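Local coordinates for unsaturated glucuronyl hydrolase (Streptococcus agalactiae, PDB 2ZZR), which hydrolyses unsaturated chondroitin, hyaluronan and heparin disaccharides, releasing the unsaturated uronic acid by cleavage of (1->3) and (1->4) glycosidic bonds, at residues Leu39-Asp44 with Leu351-Pro356; Arg149-Gly154 with Gly161-Lys166; Asn178-Phe183 with Ser258-Lys263; Ser215-Phe220 with Gly232-Gly237. All coordinates share one frame; numbering follows the deposited sequence.

Contacts 1, 3 and 4 are all partly buried, contact 3 nearest the centre of the chain, where it joins two helices by aliphatic and aromatic packing; contact 2 is a surface contact. No two contacts use the same helix or strand, but strand 229-233 of contact 4 is followed in the chain by helix 245-262 of contact 3, and contacts 3 and 4 come within about 11 Å between nearest atoms. Contact 1 stands apart, on the opposite side of the centre from contact 3. The chemistry follows the setting: a side-chain amide hydrogen-bonds to a loop backbone in contact 1, a guanidinium and a water hold a loop in contact 2, and backbone pairing carries contact 4, which alone includes probable substrate-binding residues.

Contact 1 (Leu39-Asp44 with Leu351-Pro356); sequences LYINID and LIAGRP
The flat carboxamide of Asn42 meets the turn at Gly354 and Arg355 with both of its polar atoms. At one edge, ND2 donates to Arg355 O at 2.8 Å; this oxygen lies within 4° of the amide plane, and the N-H...O angle is near straight. Next to it OD1 accepts from Gly354 N, also at 2.8 Å, although the donor is tilted 32° from the carbonyl plane. Asparagine suits the place because it offers a donor and an acceptor on one short, stiff arm. Gln38, one helical turn earlier, gives its NE2 to both Asn42 OD1 and Ile352 O, so the buried OD1 is gripped twice and the turn is tied to the helix again. The side chain of Trp73 also touches Asn42.

Beside this polar grip, Ile41 supplies the apolar part. With CG2 anti to the backbone N (chi1 -71° for CG1), that branch rests 3.5 Å from Ala353 N, while CD1 reaches Leu351 CB at 3.8 Å, the two side chains crossing at about a right angle. Arg355 turns its guanidinium away from the helix, and its NE bonds to Asn348. The loop folds as a type II beta turn from Ile352 to Arg355, with glycine at Gly354 where phi is positive, docked by a side-chain amide onto helix 25-46 of this alpha-helical barrel.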
loop_
_atom_site.group_PDB
_atom_site.type_symbol
_atom_site.label_atom_id
_atom_site.label_comp_id
_atom_site.label_asym_id
_atom_site.label_seq_id
_atom_site.Cartn_x
_atom_site.Cartn_y
_atom_site.Cartn_z
ATOM N N LEU A 39 -19.126 -4.341 -4.212
ATOM C CA LEU A 39 -18.450 -4.059 -5.481
ATOM C C LEU A 39 -19.402 -4.104 -6.672
ATOM O O LEU A 39 -19.324 -3.258 -7.562
ATOM C CB LEU A 39 -17.262 -5.003 -5.716
ATOM C CG LEU A 39 -16.005 -4.805 -4.852
ATOM C CD1 LEU A 39 -14.911 -5.751 -5.326
ATOM C CD2 LEU A 39 -15.504 -3.357 -4.888
ATOM N N TYR A 40 -20.308 -5.083 -6.680
ATOM C CA TYR A 40 -21.286 -5.191 -7.766
ATOM C C TYR A 40 -22.246 -4.003 -7.805
ATOM O O TYR A 40 -22.547 -3.481 -8.883
ATOM C CB TYR A 40 -22.047 -6.516 -7.688
ATOM C CG TYR A 40 -21.304 -7.662 -8.335
ATOM C CD1 TYR A 40 -20.622 -8.598 -7.560
ATOM C CD2 TYR A 40 -21.271 -7.803 -9.723
ATOM C CE1 TYR A 40 -19.934 -9.652 -8.148
ATOM C CE2 TYR A 40 -20.587 -8.854 -10.320
ATOM C CZ TYR A 40 -19.919 -9.774 -9.524
ATOM O OH TYR A 40 -19.244 -10.823 -10.103
ATOM N N ILE A 41 -22.697 -3.582 -6.626
ATOM C CA ILE A 41 -23.511 -2.372 -6.455
ATOM C C ILE A 41 -22.756 -1.130 -6.955
ATOM O O ILE A 41 -23.339 -0.258 -7.605
ATOM C CB ILE A 41 -23.966 -2.218 -4.977
ATOM C CG1 ILE A 41 -25.025 -3.275 -4.635
ATOM C CG2 ILE A 41 -24.497 -0.805 -4.685
ATOM C CD1 ILE A 41 -25.358 -3.379 -3.164
ATOM N N ASN A 42 -21.454 -1.072 -6.679
ATOM C CA ASN A 42 -20.629 0.062 -7.111
ATOM C C ASN A 42 -20.228 0.085 -8.586
ATOM O O ASN A 42 -20.011 1.158 -9.140
ATOM C CB ASN A 42 -19.404 0.222 -6.202
ATOM C CG ASN A 42 -19.770 0.754 -4.826
ATOM O OD1 ASN A 42 -20.917 1.135 -4.575
ATOM N ND2 ASN A 42 -18.790 0.796 -3.929
ATOM N N ILE A 43 -20.127 -1.081 -9.226
ATOM C CA ILE A 43 -19.859 -1.130 -10.669
ATOM C C ILE A 43 -20.939 -0.337 -11.428
ATOM O O ILE A 43 -20.649 0.382 -12.392
ATOM C CB ILE A 43 -19.750 -2.590 -11.195
ATOM C CG1 ILE A 43 -18.436 -3.223 -10.720
ATOM C CG2 ILE A 43 -19.826 -2.642 -12.732
ATOM C CD1 ILE A 43 -18.263 -4.688 -11.110
ATOM N N ASP A 44 -22.175 -0.465 -10.967
ATOM C CA ASP A 44 -23.299 0.267 -11.540
ATOM C C ASP A 44 -23.271 1.758 -11.168
ATOM O O ASP A 44 -23.626 2.613 -11.983
ATOM C CB ASP A 44 -24.616 -0.385 -11.112
ATOM C CG ASP A 44 -24.765 -1.815 -11.638
ATOM O OD1 ASP A 44 -24.336 -2.105 -12.776
ATOM O OD2 ASP A 44 -25.330 -2.650 -10.909
ATOM N N LEU A 351 -25.345 -2.191 2.419
ATOM C CA LEU A 351 -25.167 -2.394 0.985
ATOM C C LEU A 351 -25.993 -1.413 0.158
ATOM O O LEU A 351 -27.100 -1.734 -0.290
ATOM C CB LEU A 351 -25.491 -3.843 0.591
ATOM C CG LEU A 351 -24.656 -4.988 1.178
ATOM C CD1 LEU A 351 -25.207 -6.319 0.695
ATOM C CD2 LEU A 351 -23.176 -4.861 0.834
ATOM N N ILE A 352 -25.448 -0.213 -0.033
ATOM C CA ILE A 352 -26.065 0.804 -0.892
ATOM C C ILE A 352 -25.002 1.475 -1.768
ATOM O O ILE A 352 -23.814 1.460 -1.429
ATOM C CB ILE A 352 -26.882 1.864 -0.094
ATOM C CG1 ILE A 352 -26.007 2.610 0.912
ATOM C CG2 ILE A 352 -28.083 1.218 0.612
ATOM C CD1 ILE A 352 -26.596 3.929 1.394
ATOM N N ALA A 353 -25.441 2.052 -2.885
ATOM C CA ALA A 353 -24.549 2.649 -3.880
ATOM C C ALA A 353 -23.542 3.627 -3.272
ATOM O O ALA A 353 -23.910 4.515 -2.499
ATOM C CB ALA A 353 -25.361 3.327 -4.989
ATOM N N GLY A 354 -22.269 3.429 -3.608
ATOM C CA GLY A 354 -21.200 4.336 -3.190
ATOM C C GLY A 354 -20.543 4.077 -1.844
ATOM O O GLY A 354 -19.595 4.772 -1.483
ATOM N N ARG A 355 -21.042 3.096 -1.092
ATOM C CA ARG A 355 -20.414 2.713 0.177
ATOM C C ARG A 355 -19.052 2.068 -0.102
ATOM O O ARG A 355 -18.852 1.482 -1.169
ATOM C CB ARG A 355 -21.297 1.739 0.968
ATOM C CG ARG A 355 -22.608 2.323 1.512
ATOM C CD ARG A 355 -22.439 3.104 2.799
ATOM N NE ARG A 355 -22.123 2.257 3.953
ATOM C CZ ARG A 355 -22.104 2.681 5.211
ATOM N NH1 ARG A 355 -21.801 1.843 6.193
ATOM N NH2 ARG A 355 -22.394 3.945 5.495
ATOM N N PRO A 356 -18.107 2.190 0.853
ATOM C CA PRO A 356 -16.812 1.539 0.707
ATOM C C PRO A 356 -16.860 0.104 1.234
ATOM O O PRO A 356 -17.852 -0.299 1.841
ATOM C CB PRO A 356 -15.906 2.389 1.597
ATOM C CG PRO A 356 -16.797 2.834 2.702
ATOM C CD PRO A 356 -18.196 2.949 2.114
#

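Contact 2 (Arg149-Gly154 with Gly161-Lys166)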
loop_
_atom_site.group_PDB
_atom_site.type_symbol
_atom_site.label_atom_id
_atom_site.label_comp_id
_atom_site.label_asym_id
_atom_site.label_seq_id
_atom_site.Cartn_x
_atom_site.Cartn_y
_atom_site.Cartn_z
ATOM N N ARG A 149 11.530 10.569 -13.104
ATOM C CA ARG A 149 11.716 11.310 -11.854
ATOM C C ARG A 149 12.944 10.880 -11.041
ATOM O O ARG A 149 13.197 11.415 -9.964
ATOM C CB ARG A 149 10.443 11.275 -10.998
ATOM C CG ARG A 149 9.216 11.817 -11.719
ATOM C CD ARG A 149 8.084 12.144 -10.750
ATOM N NE ARG A 149 8.352 13.348 -9.955
ATOM C CZ ARG A 149 8.208 14.598 -10.397
ATOM N NH1 ARG A 149 7.793 14.835 -11.639
ATOM N NH2 ARG A 149 8.486 15.619 -9.594
ATOM N N TYR A 150 13.711 9.922 -11.568
ATOM C CA TYR A 150 14.904 9.442 -10.878
ATOM C C TYR A 150 15.991 10.511 -10.818
ATOM O O TYR A 150 16.307 11.137 -11.828
ATOM C CB TYR A 150 15.463 8.183 -11.549
ATOM C CG TYR A 150 16.716 7.656 -10.879
ATOM C CD1 TYR A 150 17.956 7.716 -11.526
ATOM C CD2 TYR A 150 16.667 7.107 -9.601
ATOM C CE1 TYR A 150 19.112 7.234 -10.910
ATOM C CE2 TYR A 150 17.813 6.621 -8.980
ATOM C CZ TYR A 150 19.030 6.689 -9.642
ATOM O OH TYR A 150 20.157 6.210 -9.022
ATOM N N GLN A 151 16.556 10.689 -9.627
ATOM C CA GLN A 151 17.659 11.611 -9.402
ATOM C C GLN A 151 18.946 10.860 -9.056
ATOM O O GLN A 151 19.031 10.215 -8.011
ATOM C CB GLN A 151 17.306 12.598 -8.285
ATOM C CG GLN A 151 16.092 13.486 -8.583
ATOM C CD GLN A 151 16.320 14.487 -9.719
ATOM O OE1 GLN A 151 15.384 15.149 -10.168
ATOM N NE2 GLN A 151 17.562 14.592 -10.190
ATOM N N GLU A 152 19.942 10.965 -9.935
ATOM C CA GLU A 152 21.250 10.329 -9.727
ATOM C C GLU A 152 21.956 10.819 -8.466
ATOM O O GLU A 152 22.668 10.058 -7.808
ATOM C CB GLU A 152 22.153 10.543 -10.943
ATOM C CG GLU A 152 21.782 9.698 -12.152
ATOM C CD GLU A 152 22.706 9.922 -13.343
ATOM O OE1 GLU A 152 22.429 9.343 -14.419
ATOM O OE2 GLU A 152 23.703 10.674 -13.205
ATOM N N LYS A 153 21.756 12.094 -8.134
ATOM C CA LYS A 153 22.336 12.677 -6.931
ATOM C C LYS A 153 21.454 12.397 -5.714
ATOM O O LYS A 153 20.529 13.160 -5.398
ATOM C CB LYS A 153 22.596 14.178 -7.127
ATOM C CG LYS A 153 23.585 14.467 -8.247
ATOM C CD LYS A 153 24.095 15.889 -8.187
ATOM C CE LYS A 153 25.276 16.105 -9.129
ATOM N NZ LYS A 153 26.483 15.361 -8.659
ATOM N N GLY A 154 21.759 11.288 -5.039
ATOM C CA GLY A 154 20.941 10.771 -3.942
ATOM C C GLY A 154 20.376 9.398 -4.275
ATOM O O GLY A 154 20.111 8.601 -3.377
ATOM N N GLY A 161 6.365 17.696 -7.870
ATOM C CA GLY A 161 6.967 19.020 -7.749
ATOM C C GLY A 161 7.940 19.269 -8.882
ATOM O O GLY A 161 7.962 18.537 -9.875
ATOM N N GLU A 162 8.745 20.316 -8.733
ATOM C CA GLU A 162 9.717 20.688 -9.752
ATOM C C GLU A 162 10.947 19.783 -9.658
ATOM O O GLU A 162 11.631 19.760 -8.636
ATOM C CB GLU A 162 10.108 22.164 -9.588
ATOM C CG GLU A 162 11.068 22.685 -10.663
ATOM C CD GLU A 162 10.424 22.825 -12.034
ATOM O OE1 GLU A 162 11.175 22.850 -13.035
ATOM O OE2 GLU A 162 9.176 22.910 -12.125
ATOM N N LEU A 163 11.211 19.036 -10.726
ATOM C CA LEU A 163 12.338 18.101 -10.752
ATOM C C LEU A 163 13.664 18.823 -10.561
ATOM O O LEU A 163 13.948 19.796 -11.265
ATOM C CB LEU A 163 12.362 17.312 -12.063
ATOM C CG LEU A 163 11.340 16.179 -12.215
ATOM C CD1 LEU A 163 11.376 15.650 -13.634
ATOM C CD2 LEU A 163 11.606 15.060 -11.209
ATOM N N GLY A 164 14.448 18.352 -9.592
ATOM C CA GLY A 164 15.788 18.882 -9.322
ATOM C C GLY A 164 15.830 20.095 -8.406
ATOM O O GLY A 164 16.907 20.516 -7.968
ATOM N N TYR A 165 14.657 20.655 -8.118
ATOM C CA TYR A 165 14.547 21.876 -7.326
ATOM C C TYR A 165 14.693 21.577 -5.835
ATOM O O TYR A 165 13.973 20.740 -5.293
ATOM C CB TYR A 165 13.217 22.577 -7.630
ATOM C CG TYR A 165 12.978 23.826 -6.823
ATOM C CD1 TYR A 165 13.924 24.849 -6.795
ATOM C CD2 TYR A 165 11.801 23.992 -6.089
ATOM C CE1 TYR A 165 13.711 25.993 -6.056
ATOM C CE2 TYR A 165 11.579 25.140 -5.344
ATOM C CZ TYR A 165 12.545 26.138 -5.340
ATOM O OH TYR A 165 12.350 27.281 -4.613
ATOM N N LYS A 166 15.631 22.266 -5.183
ATOM C CA LYS A 166 15.990 21.994 -3.786
ATOM C C LYS A 166 14.810 21.882 -2.819
ATOM O O LYS A 166 14.756 20.951 -2.007
ATOM C CB LYS A 166 16.992 23.034 -3.263
ATOM C CG LYS A 166 17.507 22.740 -1.862
ATOM C CD LYS A 166 18.477 23.808 -1.374
ATOM C CE LYS A 166 19.286 23.312 -0.180
ATOM N NZ LYS A 166 18.448 22.987 1.023
HETATM O O HOH W 1 7.537 17.639 -12.466
#
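Arg149 reaches across to the carbonyl of Gly161, with NH2 donating to Gly161 O at 3.0 Å. The oxygen lies close to the guanidinium plane, yet seen from the acceptor the donor stands 47° out of the carbonyl plane. A water extends the grip: it accepts from Arg149 NH1 at 2.9 Å and donates to the same Gly161 O at 2.8 Å, which therefore takes two bonds. Over one face of the guanidinium sits Leu163, its CD2 3.5 Å from CZ and above the group's centre. Arginine thus offers polar edges to the backbone and a flat surface to a methyl. A bend at chi3 (73°) turns the guanidinium so that it can do both. Further along, the Gln151 side chain, bent at chi2, brings OE1 to 3.9 Å from Leu163 CD2, beside Gly164.

The contact packs the small antiparallel hairpin of strands 150-151 and 156-157 against the loop that follows it. That loop makes a type II beta turn from Glu162 to Tyr165, closed by Tyr165 N to Glu162 O, and its third residue is Gly164, where the positive phi favours glycine. Gly161 likewise has backbone angles that call for glycine.

The next shell fixes these groups. Arg149 NE bonds to Gln158 O and NH2 also to Ala159 O, so the guanidinium is held from several sides and its rotation is restricted. Glu162 N is bonded to His168 ND1, while the rings of Tyr165 and His168 meet in a T-shaped pair.

Contact 3 (Asn178-Phe183 with Ser258-Lys263)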
loop_
_atom_site.group_PDB
_atom_site.type_symbol
_atom_site.label_atom_id
_atom_site.label_comp_id
_atom_site.label_asym_id
_atom_site.label_seq_id
_atom_site.Cartn_x
_atom_site.Cartn_y
_atom_site.Cartn_z
ATOM N N ASN A 178 5.755 1.894 -5.141
ATOM C CA ASN A 178 5.772 2.270 -6.553
ATOM C C ASN A 178 6.982 1.757 -7.336
ATOM O O ASN A 178 6.945 1.676 -8.563
ATOM C CB ASN A 178 5.604 3.786 -6.681
ATOM C CG ASN A 178 4.197 4.228 -6.329
ATOM O OD1 ASN A 178 3.308 4.214 -7.174
ATOM N ND2 ASN A 178 3.982 4.598 -5.070
ATOM N N ILE A 179 8.041 1.371 -6.628
ATOM C CA ILE A 179 9.216 0.798 -7.298
ATOM C C ILE A 179 8.982 -0.664 -7.726
ATOM O O ILE A 179 9.770 -1.231 -8.477
ATOM C CB ILE A 179 10.523 0.922 -6.457
ATOM C CG1 ILE A 179 10.450 0.102 -5.164
ATOM C CG2 ILE A 179 10.835 2.399 -6.172
ATOM C CD1 ILE A 179 11.778 0.025 -4.373
ATOM N N GLN A 180 7.895 -1.266 -7.259
ATOM C CA GLN A 180 7.578 -2.639 -7.669
ATOM C C GLN A 180 7.342 -2.679 -9.178
ATOM O O GLN A 180 7.742 -3.633 -9.863
ATOM C CB GLN A 180 6.385 -3.195 -6.882
ATOM C CG GLN A 180 6.540 -3.103 -5.344
ATOM C CD GLN A 180 7.923 -3.511 -4.824
ATOM O OE1 GLN A 180 8.542 -2.789 -4.035
ATOM N NE2 GLN A 180 8.400 -4.668 -5.248
ATOM N N LEU A 181 6.735 -1.609 -9.686
ATOM C CA LEU A 181 6.544 -1.396 -11.121
ATOM C C LEU A 181 7.868 -1.489 -11.873
ATOM O O LEU A 181 7.936 -2.060 -12.967
ATOM C CB LEU A 181 5.891 -0.021 -11.350
ATOM C CG LEU A 181 5.763 0.542 -12.770
ATOM C CD1 LEU A 181 4.916 -0.390 -13.634
ATOM C CD2 LEU A 181 5.159 1.934 -12.712
ATOM N N LEU A 182 8.924 -0.936 -11.276
ATOM C CA LEU A 182 10.250 -0.954 -11.893
ATOM C C LEU A 182 10.888 -2.342 -11.881
ATOM O O LEU A 182 11.533 -2.730 -12.858
ATOM C CB LEU A 182 11.172 0.079 -11.248
ATOM C CG LEU A 182 10.645 1.514 -11.303
ATOM C CD1 LEU A 182 11.648 2.451 -10.656
ATOM C CD2 LEU A 182 10.342 1.949 -12.743
ATOM N N PHE A 183 10.703 -3.092 -10.793
ATOM C CA PHE A 183 11.170 -4.481 -10.747
ATOM C C PHE A 183 10.461 -5.326 -11.810
ATOM O O PHE A 183 11.085 -6.199 -12.417
ATOM C CB PHE A 183 10.977 -5.107 -9.364
ATOM C CG PHE A 183 11.971 -4.628 -8.320
ATOM C CD1 PHE A 183 11.522 -4.075 -7.124
ATOM C CD2 PHE A 183 13.348 -4.755 -8.524
ATOM C CE1 PHE A 183 12.425 -3.647 -6.144
ATOM C CE2 PHE A 183 14.261 -4.327 -7.554
ATOM C CZ PHE A 183 13.797 -3.771 -6.360
ATOM N N SER A 258 9.933 -5.387 -1.810
ATOM C CA SER A 258 11.268 -5.193 -2.379
ATOM C C SER A 258 12.202 -6.359 -2.080
ATOM O O SER A 258 13.048 -6.718 -2.914
ATOM C CB SER A 258 11.878 -3.893 -1.866
ATOM O OG SER A 258 11.054 -2.806 -2.228
ATOM N N TYR A 259 12.047 -6.948 -0.899
ATOM C CA TYR A 259 12.853 -8.111 -0.509
ATOM C C TYR A 259 12.718 -9.258 -1.520
ATOM O O TYR A 259 13.701 -9.943 -1.821
ATOM C CB TYR A 259 12.494 -8.591 0.898
ATOM C CG TYR A 259 13.211 -9.870 1.277
ATOM C CD1 TYR A 259 14.513 -9.843 1.773
ATOM C CD2 TYR A 259 12.592 -11.111 1.110
ATOM C CE1 TYR A 259 15.175 -11.027 2.112
ATOM C CE2 TYR A 259 13.247 -12.293 1.437
ATOM C CZ TYR A 259 14.537 -12.245 1.932
ATOM O OH TYR A 259 15.185 -13.420 2.250
ATOM N N ARG A 260 11.509 -9.466 -2.044
ATOM C CA ARG A 260 11.300 -10.500 -3.074
ATOM C C ARG A 260 12.353 -10.393 -4.164
ATOM O O ARG A 260 12.855 -11.398 -4.661
ATOM C CB ARG A 260 9.956 -10.332 -3.772
ATOM C CG ARG A 260 8.724 -10.459 -2.918
ATOM C CD ARG A 260 7.499 -10.174 -3.788
ATOM N NE ARG A 260 7.531 -8.813 -4.338
ATOM C CZ ARG A 260 6.894 -8.419 -5.440
ATOM N NH1 ARG A 260 6.160 -9.278 -6.143
ATOM N NH2 ARG A 260 6.995 -7.158 -5.846
ATOM N N LYS A 261 12.661 -9.155 -4.534
ATOM C CA LYS A 261 13.448 -8.860 -5.719
ATOM C C LYS A 261 14.915 -8.584 -5.411
ATOM O O LYS A 261 15.748 -8.490 -6.326
ATOM C CB LYS A 261 12.828 -7.669 -6.453
ATOM C CG LYS A 261 11.333 -7.807 -6.717
ATOM C CD LYS A 261 11.020 -9.043 -7.561
ATOM C CE LYS A 261 9.523 -9.198 -7.795
ATOM N NZ LYS A 261 9.265 -10.440 -8.601
ATOM N N MET A 262 15.233 -8.454 -4.130
ATOM C CA MET A 262 16.574 -8.041 -3.716
ATOM C C MET A 262 17.244 -9.070 -2.825
ATOM O O MET A 262 18.471 -9.235 -2.871
ATOM C CB MET A 262 16.518 -6.678 -3.017
ATOM C CG MET A 262 16.091 -5.560 -3.942
ATOM S SD MET A 262 15.775 -4.003 -3.101
ATOM C CE MET A 262 17.404 -3.627 -2.458
ATOM N N LYS A 263 16.433 -9.751 -2.016
ATOM C CA LYS A 263 16.897 -10.828 -1.133
ATOM C C LYS A 263 18.072 -10.415 -0.249
ATOM O O LYS A 263 19.053 -11.154 -0.082
ATOM C CB LYS A 263 17.203 -12.097 -1.941
ATOM C CG LYS A 263 15.953 -12.736 -2.565
ATOM C CD LYS A 263 14.928 -13.062 -1.475
ATOM C CE LYS A 263 13.704 -13.789 -2.013
ATOM N NZ LYS A 263 13.801 -15.256 -1.724
#
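Phe183 lays one face of its ring against the aliphatic start of Lys261, whose CB stands 3.6 Å from the ring centroid and only 10° off the normal, a clear CH-pi contact. In this lysine CG lies anti to the carbonyl carbon (chi1 -51°) and the chain bends at chi2, bringing CG to 3.6 Å from Phe183 CG before running on away from the ring. Its ammonium forms a salt bridge with Glu187, so one residue serves both an apolar and a charged neighbour. Met262 approaches obliquely: CG is 3.8 Å from Phe183 CZ, and SD lies 5.1 Å from the centroid in a Met-aromatic contact. The flexible thioether can adapt to such an approach.

Toward the other end, Ile179 holds CG1 in the crowded position between backbone N and carbonyl carbon (chi1 65°), and its CD1 meets Ser258 OG at 3.6 Å. The small Ser258 lets this methyl come close, and its hydroxyl is bonded to Gly254 O one turn back. The Gln180 side chain, bent at chi2, lies between Ser258 and Arg260. Arg260 NE is hydrogen-bonded to Leu257 O, and NH2 is salt-bridged to the C-terminal carboxylate of Trp397.

Helix 180-189 is thereby packed against the C-terminal part of helix 245-262, with Phe183 also touching helix 192-209: the interhelical side-chain packing of the alpha/alpha barrel formed by this clan of six-hairpin glycosidases.

Contact 4 (Ser215-Phe220 with Gly232-Gly237)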
loop_
_atom_site.group_PDB
_atom_site.type_symbol
_atom_site.label_atom_id
_atom_site.label_comp_id
_atom_site.label_asym_id
_atom_site.label_seq_id
_atom_site.Cartn_x
_atom_site.Cartn_y
_atom_site.Cartn_z
ATOM N N SER A 215 10.625 4.014 13.541
ATOM C CA SER A 215 9.492 4.807 13.067
ATOM C C SER A 215 9.793 5.355 11.668
ATOM O O SER A 215 10.913 5.231 11.165
ATOM C CB SER A 215 9.159 5.936 14.048
ATOM O OG SER A 215 10.140 6.952 13.993
ATOM N N ALA A 216 8.794 5.962 11.035
ATOM C CA ALA A 216 8.943 6.428 9.664
ATOM C C ALA A 216 8.698 7.921 9.540
ATOM O O ALA A 216 7.734 8.441 10.105
ATOM C CB ALA A 216 7.984 5.669 8.749
ATOM N N PHE A 217 9.582 8.596 8.807
ATOM C CA PHE A 217 9.279 9.907 8.236
ATOM C C PHE A 217 8.311 9.701 7.073
ATOM O O PHE A 217 8.227 8.613 6.503
ATOM C CB PHE A 217 10.537 10.576 7.679
ATOM C CG PHE A 217 11.464 11.132 8.720
ATOM C CD1 PHE A 217 12.777 10.682 8.800
ATOM C CD2 PHE A 217 11.041 12.129 9.602
ATOM C CE1 PHE A 217 13.658 11.206 9.750
ATOM C CE2 PHE A 217 11.909 12.649 10.558
ATOM C CZ PHE A 217 13.220 12.191 10.624
ATOM N N HIS A 218 7.587 10.755 6.716
ATOM C CA HIS A 218 6.784 10.759 5.497
ATOM C C HIS A 218 7.684 11.107 4.318
ATOM O O HIS A 218 7.668 10.433 3.284
ATOM C CB HIS A 218 5.639 11.778 5.633
ATOM C CG HIS A 218 4.931 12.084 4.349
ATOM N ND1 HIS A 218 3.731 11.503 4.000
ATOM C CD2 HIS A 218 5.243 12.931 3.341
ATOM C CE1 HIS A 218 3.344 11.965 2.826
ATOM N NE2 HIS A 218 4.241 12.838 2.405
ATOM N N THR A 219 8.477 12.160 4.507
ATOM C CA THR A 219 9.287 12.765 3.461
ATOM C C THR A 219 10.748 12.818 3.899
ATOM O O THR A 219 11.039 12.993 5.088
ATOM C CB THR A 219 8.782 14.213 3.179
ATOM O OG1 THR A 219 7.472 14.165 2.606
ATOM C CG2 THR A 219 9.695 14.958 2.222
ATOM N N PHE A 220 11.666 12.665 2.948
ATOM C CA PHE A 220 13.080 12.892 3.236
ATOM C C PHE A 220 13.746 13.691 2.132
ATOM O O PHE A 220 13.689 13.314 0.964
ATOM C CB PHE A 220 13.848 11.587 3.500
ATOM C CG PHE A 220 15.056 11.783 4.368
ATOM C CD1 PHE A 220 14.982 11.556 5.737
ATOM C CD2 PHE A 220 16.251 12.242 3.826
ATOM C CE1 PHE A 220 16.094 11.765 6.556
ATOM C CE2 PHE A 220 17.365 12.457 4.633
ATOM C CZ PHE A 220 17.286 12.221 5.994
ATOM N N GLY A 232 14.529 14.647 7.419
ATOM C CA GLY A 232 13.223 14.014 7.281
ATOM C C GLY A 232 12.130 14.914 7.826
ATOM O O GLY A 232 12.368 15.708 8.739
ATOM N N VAL A 233 10.934 14.790 7.258
ATOM C CA VAL A 233 9.770 15.562 7.699
ATOM C C VAL A 233 8.588 14.621 7.954
ATOM O O VAL A 233 8.247 13.799 7.094
ATOM C CB VAL A 233 9.374 16.661 6.666
ATOM C CG1 VAL A 233 8.220 17.507 7.190
ATOM C CG2 VAL A 233 10.566 17.556 6.339
ATOM N N THR A 234 7.978 14.753 9.135
ATOM C CA THR A 234 6.855 13.910 9.572
ATOM C C THR A 234 5.486 14.477 9.164
ATOM O O THR A 234 4.675 14.884 10.014
ATOM C CB THR A 234 6.880 13.664 11.103
ATOM O OG1 THR A 234 6.821 14.919 11.792
ATOM C CG2 THR A 234 8.143 12.917 11.518
ATOM N N ARG A 235 5.230 14.472 7.861
ATOM C CA ARG A 235 4.001 15.017 7.284
ATOM C C ARG A 235 2.796 14.076 7.470
ATOM O O ARG A 235 2.943 12.853 7.462
ATOM C CB ARG A 235 4.241 15.326 5.800
ATOM C CG ARG A 235 3.047 15.855 5.022
ATOM C CD ARG A 235 3.460 16.259 3.616
ATOM N NE ARG A 235 2.356 16.148 2.666
ATOM C CZ ARG A 235 1.469 17.108 2.416
ATOM N NH1 ARG A 235 1.538 18.274 3.046
ATOM N NH2 ARG A 235 0.504 16.896 1.532
ATOM N N GLN A 236 1.614 14.665 7.651
ATOM C CA GLN A 236 0.356 13.922 7.751
ATOM C C GLN A 236 0.056 13.367 9.144
ATOM O O GLN A 236 -1.070 12.942 9.414
ATOM C CB GLN A 236 0.263 12.828 6.676
ATOM C CG GLN A 236 0.006 13.385 5.275
ATOM C CD GLN A 236 -0.494 12.348 4.286
ATOM O OE1 GLN A 236 -1.534 11.717 4.488
ATOM N NE2 GLN A 236 0.236 12.189 3.190
ATOM N N GLY A 237 1.047 13.395 10.033
ATOM C CA GLY A 237 0.850 12.956 11.413
ATOM C C GLY A 237 0.310 14.079 12.281
ATOM O O GLY A 237 0.281 15.233 11.855
#
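Val233 and Thr219 form the hydrogen-bonded pair of an antiparallel hairpin, strands 219-222 and 229-233: Val233 N donates to Thr219 O at 2.8 Å, nearly straight at 167°. Val233 O takes two clear donors, Thr219 N in its carbonyl plane and His218 N on a more bent path, both at 3.1 Å. Two residues facing one make a classic beta bulge, placed where the pairing ends. Just beyond it Thr234 centres an inverse gamma turn, which starts the chain on its way out of the sheet.

Gly232 and Thr234 probably bind substrate, as in a near-identical enzyme, so the bulge lies beside the site. A bound sulfate, probably from crystallisation, also sits near Phe217.

Outside the backbone ladder, Phe217 spreads one ring face over Gly232, whose CA lies 3.5 Å from the centroid, just 3° off the normal. Glycine suits the spot because a ring packed this close leaves no room for a side chain. In Thr234, OG1 sits between the backbone N and the carbonyl carbon (chi1 59°), which puts CG2 3.6 Å from Phe217 CD2. Around the bulge, Arg235 CB lies over one face of the His218 ring, a CH-pi contact 3.9 Å from the centroid.

Phe220, paired with Gly232 in the non-hydrogen-bonded pair, turns its ring back over the glycine as well: CE1 comes to 3.4 Å from Gly232 N, while Phe217 CD1 lies in the plane of the Phe220 ring at its edge.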